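Local coordinates for protein 4-phosphoerythronate dehydrogenase (Lactobacillus jensenii, PDB 4PRK) that probably catalyses the NAD-dependent interconversion of pyruvate and D-lactate, as a D-isomer-specific 2-hydroxyacid dehydrogenase with a Rossmann-type coenzyme domain, at residues A[52-66]-A[82-94]. Sequence-based numbering, arbitrary orientation.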
loop_
_atom_site.group_PDB
_atom_site.type_symbol
_atom_site.label_atom_id
_atom_site.label_comp_id
_atom_site.label_asym_id
_atom_site.label_seq_id
_atom_site.Cartn_x
_atom_site.Cartn_y
_atom_site.Cartn_z
ATOM N N PRO A 52 -23.496 -23.009 19.975
ATOM C CA PRO A 52 -24.818 -23.191 20.583
ATOM C C PRO A 52 -25.859 -22.204 20.089
ATOM O O PRO A 52 -25.667 -21.009 20.167
ATOM C CB PRO A 52 -24.573 -22.986 22.089
ATOM C CG PRO A 52 -23.140 -22.659 22.275
ATOM C CD PRO A 52 -22.668 -22.170 20.967
ATOM N N LEU A 53 -26.967 -22.718 19.590
ATOM C CA LEU A 53 -28.061 -21.871 19.198
ATOM C C LEU A 53 -28.652 -21.139 20.400
ATOM O O LEU A 53 -28.906 -19.943 20.361
ATOM C CB LEU A 53 -29.135 -22.728 18.544
ATOM C CG LEU A 53 -30.524 -22.121 18.386
ATOM C CD1 LEU A 53 -31.049 -22.398 16.986
ATOM C CD2 LEU A 53 -31.463 -22.671 19.443
ATOM N N GLY A 54 -28.814 -21.870 21.490
ATOM C CA GLY A 54 -29.606 -21.451 22.624
ATOM C C GLY A 54 -28.869 -21.745 23.900
ATOM O O GLY A 54 -27.816 -22.363 23.864
ATOM N N ASN A 55 -29.388 -21.286 25.028
ATOM C CA ASN A 55 -28.706 -21.538 26.281
ATOM C C ASN A 55 -28.524 -23.040 26.531
ATOM O O ASN A 55 -29.447 -23.838 26.402
ATOM C CB ASN A 55 -29.500 -20.941 27.445
ATOM C CG ASN A 55 -29.280 -19.453 27.620
ATOM O OD1 ASN A 55 -29.696 -18.655 26.792
ATOM N ND2 ASN A 55 -28.642 -19.076 28.713
ATOM N N LEU A 56 -27.300 -23.380 26.904
ATOM C CA LEU A 56 -26.881 -24.679 27.429
ATOM C C LEU A 56 -27.083 -24.616 28.961
ATOM O O LEU A 56 -26.154 -24.322 29.754
ATOM C CB LEU A 56 -25.415 -24.983 27.024
ATOM C CG LEU A 56 -24.866 -26.422 27.109
ATOM C CD1 LEU A 56 -25.499 -27.365 26.095
ATOM C CD2 LEU A 56 -23.353 -26.443 26.937
ATOM N N ASP A 57 -28.328 -24.871 29.355
ATOM C CA ASP A 57 -28.791 -24.633 30.726
ATOM C C ASP A 57 -28.605 -25.878 31.641
ATOM O O ASP A 57 -27.858 -25.795 32.627
ATOM C CB ASP A 57 -30.242 -24.083 30.751
ATOM C CG ASP A 57 -31.075 -24.451 29.491
ATOM O OD1 ASP A 57 -30.640 -25.273 28.656
ATOM O OD2 ASP A 57 -32.185 -23.907 29.327
ATOM N N ASP A 58 -29.242 -27.013 31.291
ATOM C CA ASP A 58 -29.178 -28.276 32.081
ATOM C C ASP A 58 -27.757 -28.514 32.597
ATOM O O ASP A 58 -26.790 -28.198 31.911
ATOM C CB ASP A 58 -29.577 -29.538 31.271
ATOM C CG ASP A 58 -30.781 -29.338 30.357
ATOM O OD1 ASP A 58 -31.806 -28.785 30.798
ATOM O OD2 ASP A 58 -30.705 -29.779 29.188
ATOM N N GLU A 59 -27.631 -29.108 33.780
ATOM C CA GLU A 59 -26.315 -29.417 34.345
ATOM C C GLU A 59 -25.807 -30.834 34.010
ATOM O O GLU A 59 -24.598 -31.091 34.121
ATOM C CB GLU A 59 -26.328 -29.199 35.857
ATOM C CG GLU A 59 -25.332 -30.060 36.627
ATOM C CD GLU A 59 -25.075 -29.550 38.016
ATOM O OE1 GLU A 59 -25.660 -28.511 38.373
ATOM O OE2 GLU A 59 -24.276 -30.181 38.735
ATOM N N ILE A 60 -26.712 -31.736 33.605
ATOM C CA ILE A 60 -26.369 -33.163 33.373
ATOM C C ILE A 60 -25.493 -33.321 32.116
ATOM O O ILE A 60 -24.654 -34.235 32.023
ATOM C CB ILE A 60 -27.627 -34.101 33.349
ATOM C CG1 ILE A 60 -28.235 -34.286 31.938
ATOM C CG2 ILE A 60 -28.675 -33.621 34.356
ATOM C CD1 ILE A 60 -28.930 -33.075 31.336
ATOM N N VAL A 61 -25.685 -32.399 31.170
ATOM C CA VAL A 61 -24.781 -32.240 30.030
ATOM C C VAL A 61 -23.328 -32.016 30.531
ATOM O O VAL A 61 -22.414 -32.799 30.205
ATOM C CB VAL A 61 -25.256 -31.081 29.128
ATOM C CG1 VAL A 61 -24.267 -30.844 27.988
ATOM C CG2 VAL A 61 -26.680 -31.349 28.614
ATOM N N TYR A 62 -23.143 -30.986 31.360
ATOM C CA TYR A 62 -21.838 -30.673 31.941
ATOM C C TYR A 62 -21.305 -31.813 32.815
ATOM O O TYR A 62 -20.116 -32.138 32.737
ATOM C CB TYR A 62 -21.885 -29.397 32.793
ATOM C CG TYR A 62 -22.307 -28.136 32.072
ATOM C CD1 TYR A 62 -23.652 -27.790 31.984
ATOM C CD2 TYR A 62 -21.368 -27.265 31.520
ATOM C CE1 TYR A 62 -24.066 -26.633 31.348
ATOM C CE2 TYR A 62 -21.771 -26.091 30.887
ATOM C CZ TYR A 62 -23.135 -25.786 30.798
ATOM O OH TYR A 62 -23.587 -24.638 30.177
ATOM N N LYS A 63 -22.157 -32.401 33.663
ATOM C CA LYS A 63 -21.731 -33.549 34.475
ATOM C C LYS A 63 -21.229 -34.637 33.554
ATOM O O LYS A 63 -20.158 -35.207 33.777
ATOM C CB LYS A 63 -22.861 -34.110 35.366
ATOM C CG LYS A 63 -22.464 -35.396 36.112
ATOM C CD LYS A 63 -23.471 -35.853 37.162
ATOM C CE LYS A 63 -23.524 -34.879 38.332
ATOM N NZ LYS A 63 -24.193 -35.433 39.541
ATOM N N LYS A 64 -22.002 -34.902 32.507
ATOM C CA LYS A 64 -21.698 -35.988 31.579
ATOM C C LYS A 64 -20.468 -35.779 30.663
ATOM O O LYS A 64 -19.774 -36.752 30.352
ATOM C CB LYS A 64 -22.944 -36.320 30.773
ATOM C CG LYS A 64 -23.999 -36.962 31.650
ATOM C CD LYS A 64 -25.315 -37.095 30.921
ATOM C CE LYS A 64 -25.806 -38.533 30.950
ATOM N NZ LYS A 64 -26.758 -38.765 29.839
ATOM N N LEU A 65 -20.190 -34.539 30.235
ATOM C CA LEU A 65 -18.917 -34.245 29.529
ATOM C C LEU A 65 -17.732 -34.535 30.444
ATOM O O LEU A 65 -16.759 -35.194 30.048
ATOM C CB LEU A 65 -18.826 -32.787 29.088
ATOM C CG LEU A 65 -19.918 -32.298 28.148
ATOM C CD1 LEU A 65 -19.764 -30.796 27.956
ATOM C CD2 LEU A 65 -19.887 -33.060 26.825
ATOM N N ALA A 66 -17.830 -34.020 31.670
ATOM C CA ALA A 66 -16.866 -34.307 32.723
ATOM C C ALA A 66 -16.761 -35.805 32.980
ATOM O O ALA A 66 -15.668 -36.326 33.074
ATOM C CB ALA A 66 -17.247 -33.583 33.997
ATOM N N THR A 82 -24.284 -18.065 25.929
ATOM C CA THR A 82 -25.060 -19.296 26.249
ATOM C C THR A 82 -24.286 -20.316 27.111
ATOM O O THR A 82 -24.814 -21.391 27.423
ATOM C CB THR A 82 -25.600 -20.051 25.007
ATOM O OG1 THR A 82 -24.535 -20.748 24.364
ATOM C CG2 THR A 82 -26.305 -19.117 24.010
ATOM N N ILE A 83 -23.044 -20.000 27.476
ATOM C CA ILE A 83 -22.311 -20.852 28.402
ATOM C C ILE A 83 -22.577 -20.391 29.820
ATOM O O ILE A 83 -22.208 -19.287 30.198
ATOM C CB ILE A 83 -20.777 -20.863 28.164
ATOM C CG1 ILE A 83 -20.432 -21.287 26.732
ATOM C CG2 ILE A 83 -20.087 -21.810 29.158
ATOM C CD1 ILE A 83 -20.660 -22.755 26.435
ATOM N N ASP A 84 -23.211 -21.266 30.593
ATOM C CA ASP A 84 -23.330 -21.100 32.035
ATOM C C ASP A 84 -21.968 -21.414 32.698
ATOM O O ASP A 84 -21.698 -22.563 33.071
ATOM C CB ASP A 84 -24.437 -22.021 32.538
ATOM C CG ASP A 84 -24.821 -21.738 33.954
ATOM O OD1 ASP A 84 -23.924 -21.539 34.798
ATOM O OD2 ASP A 84 -26.033 -21.742 34.219
ATOM N N PHE A 85 -21.128 -20.375 32.824
ATOM C CA PHE A 85 -19.707 -20.476 33.281
ATOM C C PHE A 85 -19.540 -21.014 34.694
ATOM O O PHE A 85 -18.452 -21.478 35.082
ATOM C CB PHE A 85 -19.020 -19.100 33.246
ATOM C CG PHE A 85 -18.487 -18.719 31.899
ATOM C CD1 PHE A 85 -19.354 -18.357 30.883
ATOM C CD2 PHE A 85 -17.121 -18.709 31.652
ATOM C CE1 PHE A 85 -18.878 -18.001 29.634
ATOM C CE2 PHE A 85 -16.635 -18.357 30.406
ATOM C CZ PHE A 85 -17.516 -18.001 29.392
ATOM N N ASP A 86 -20.618 -20.876 35.461
ATOM C CA ASP A 86 -20.737 -21.398 36.811
ATOM C C ASP A 86 -20.611 -22.934 36.793
ATOM O O ASP A 86 -19.721 -23.509 37.448
ATOM C CB ASP A 86 -22.090 -20.943 37.377
ATOM C CG ASP A 86 -22.171 -21.064 38.865
ATOM O OD1 ASP A 86 -21.334 -20.453 39.564
ATOM O OD2 ASP A 86 -23.096 -21.754 39.328
ATOM N N LEU A 87 -21.481 -23.589 36.019
ATOM C CA LEU A 87 -21.383 -25.035 35.834
ATOM C C LEU A 87 -20.004 -25.457 35.288
ATOM O O LEU A 87 -19.468 -26.488 35.690
ATOM C CB LEU A 87 -22.493 -25.551 34.915
ATOM C CG LEU A 87 -23.901 -25.786 35.485
ATOM C CD1 LEU A 87 -23.878 -26.278 36.927
ATOM C CD2 LEU A 87 -24.761 -24.545 35.383
ATOM N N ALA A 88 -19.431 -24.662 34.387
ATOM C CA ALA A 88 -18.116 -24.963 33.809
ATOM C C ALA A 88 -17.034 -25.135 34.881
ATOM O O ALA A 88 -16.296 -26.124 34.889
ATOM C CB ALA A 88 -17.714 -23.868 32.823
ATOM N N LYS A 89 -16.940 -24.157 35.777
ATOM C CA LYS A 89 -15.983 -24.199 36.891
ATOM C C LYS A 89 -16.253 -25.415 37.788
ATOM O O LYS A 89 -15.333 -26.152 38.137
ATOM C CB LYS A 89 -16.069 -22.904 37.712
ATOM C CG LYS A 89 -14.987 -22.726 38.769
ATOM C CD LYS A 89 -13.610 -22.521 38.155
ATOM C CE LYS A 89 -12.643 -21.938 39.173
ATOM N NZ LYS A 89 -11.317 -21.624 38.575
ATOM N N LYS A 90 -17.522 -25.624 38.142
ATOM C CA LYS A 90 -17.933 -26.787 38.934
ATOM C C LYS A 90 -17.321 -28.104 38.417
ATOM O O LYS A 90 -16.812 -28.905 39.212
ATOM C CB LYS A 90 -19.461 -26.905 38.960
ATOM C CG LYS A 90 -19.946 -28.230 39.527
ATOM C CD LYS A 90 -21.437 -28.218 39.768
ATOM C CE LYS A 90 -21.794 -29.116 40.931
ATOM N NZ LYS A 90 -23.181 -28.784 41.342
ATOM N N TYR A 91 -17.366 -28.308 37.093
ATOM C CA TYR A 91 -16.900 -29.546 36.483
ATOM C C TYR A 91 -15.544 -29.419 35.822
ATOM O O TYR A 91 -15.246 -30.184 34.939
ATOM C CB TYR A 91 -17.929 -30.064 35.480
ATOM C CG TYR A 91 -19.162 -30.579 36.171
ATOM C CD1 TYR A 91 -19.139 -31.790 36.862
ATOM C CD2 TYR A 91 -20.339 -29.845 36.168
ATOM C CE1 TYR A 91 -20.261 -32.263 37.523
ATOM C CE2 TYR A 91 -21.468 -30.306 36.825
ATOM C CZ TYR A 91 -21.422 -31.514 37.503
ATOM O OH TYR A 91 -22.549 -31.967 38.147
ATOM N N HIS A 92 -14.722 -28.462 36.251
ATOM C CA HIS A 92 -13.351 -28.327 35.755
ATOM C C HIS A 92 -13.267 -28.237 34.223
ATOM O O HIS A 92 -12.294 -28.685 33.626
ATOM C CB HIS A 92 -12.488 -29.490 36.271
ATOM C CG HIS A 92 -12.386 -29.552 37.766
ATOM N ND1 HIS A 92 -11.212 -29.863 38.417
ATOM C CD2 HIS A 92 -13.308 -29.341 38.736
ATOM C CE1 HIS A 92 -11.415 -29.844 39.722
ATOM N NE2 HIS A 92 -12.679 -29.529 39.940
ATOM N N LEU A 93 -14.283 -27.643 33.599
ATOM C CA LEU A 93 -14.344 -27.517 32.140
ATOM C C LEU A 93 -13.787 -26.160 31.668
ATOM O O LEU A 93 -14.516 -25.166 31.699
ATOM C CB LEU A 93 -15.799 -27.665 31.641
ATOM C CG LEU A 93 -16.470 -29.055 31.620
ATOM C CD1 LEU A 93 -17.993 -28.940 31.594
ATOM C CD2 LEU A 93 -15.982 -29.898 30.441
ATOM N N THR A 94 -12.522 -26.114 31.226
ATOM C CA THR A 94 -11.997 -24.906 30.556
ATOM C C THR A 94 -12.999 -24.544 29.427
ATOM O O THR A 94 -13.643 -25.430 28.870
ATOM C CB THR A 94 -10.538 -25.059 29.982
ATOM O OG1 THR A 94 -9.591 -25.388 31.019
ATOM C CG2 THR A 94 -10.063 -23.765 29.282
#
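Two neighbouring helices of the flavodoxin-like domain, 60-67 and 85-90, pack beside the parallel sheet that holds strands 47-50, 72-75 and 94-96, and the contact between them turns on Tyr62 and Tyr91. Leu87 CB sits over the centre of the Tyr62 ring, 3.8 Å from its centroid and 8° off the ring normal, a CH-pi contact, while Leu93 CD1 meets the ring edge at CD2. Tyr62 OH donates to Leu56 O at 2.6 Å, so the buried hydroxyl is held mainly by the loop before its own helix, with a weak second bond from the backbone N of the N-cap residue Asp84. Nearby, Leu56 N bonds to Thr82 O (3.2 Å), and the Thr82 methyl and CB lie against Gly54 O. Tyr91, just past the end of helix 85-90, lays one ring face on the backbone of the other helix, Lys63 CA standing 3.7 Å from the centroid; Lys90 CG lies near the rim of the opposite face. With CG anti to the carbonyl carbon (chi1 -70°), the ring reaches past Tyr62 CB and Ala66 CB to Glu59, where Tyr91 OH donates to the anti lone pair of Glu59 OE2 at 2.6 Å. Lys90 NZ takes the syn lone pair of Glu59 OE2, 3.2 Å away, in a salt bridge, the carboxylate standing 79° to the Tyr91 ring. Replacing Tyr91 with an alanine would probably open a gap over Lys63 CA and leave Glu59 OE2 with Lys90 as its remaining partner here. Two donors on one carboxylate oxygen should favour the charged form of Glu59 and limit its rotation.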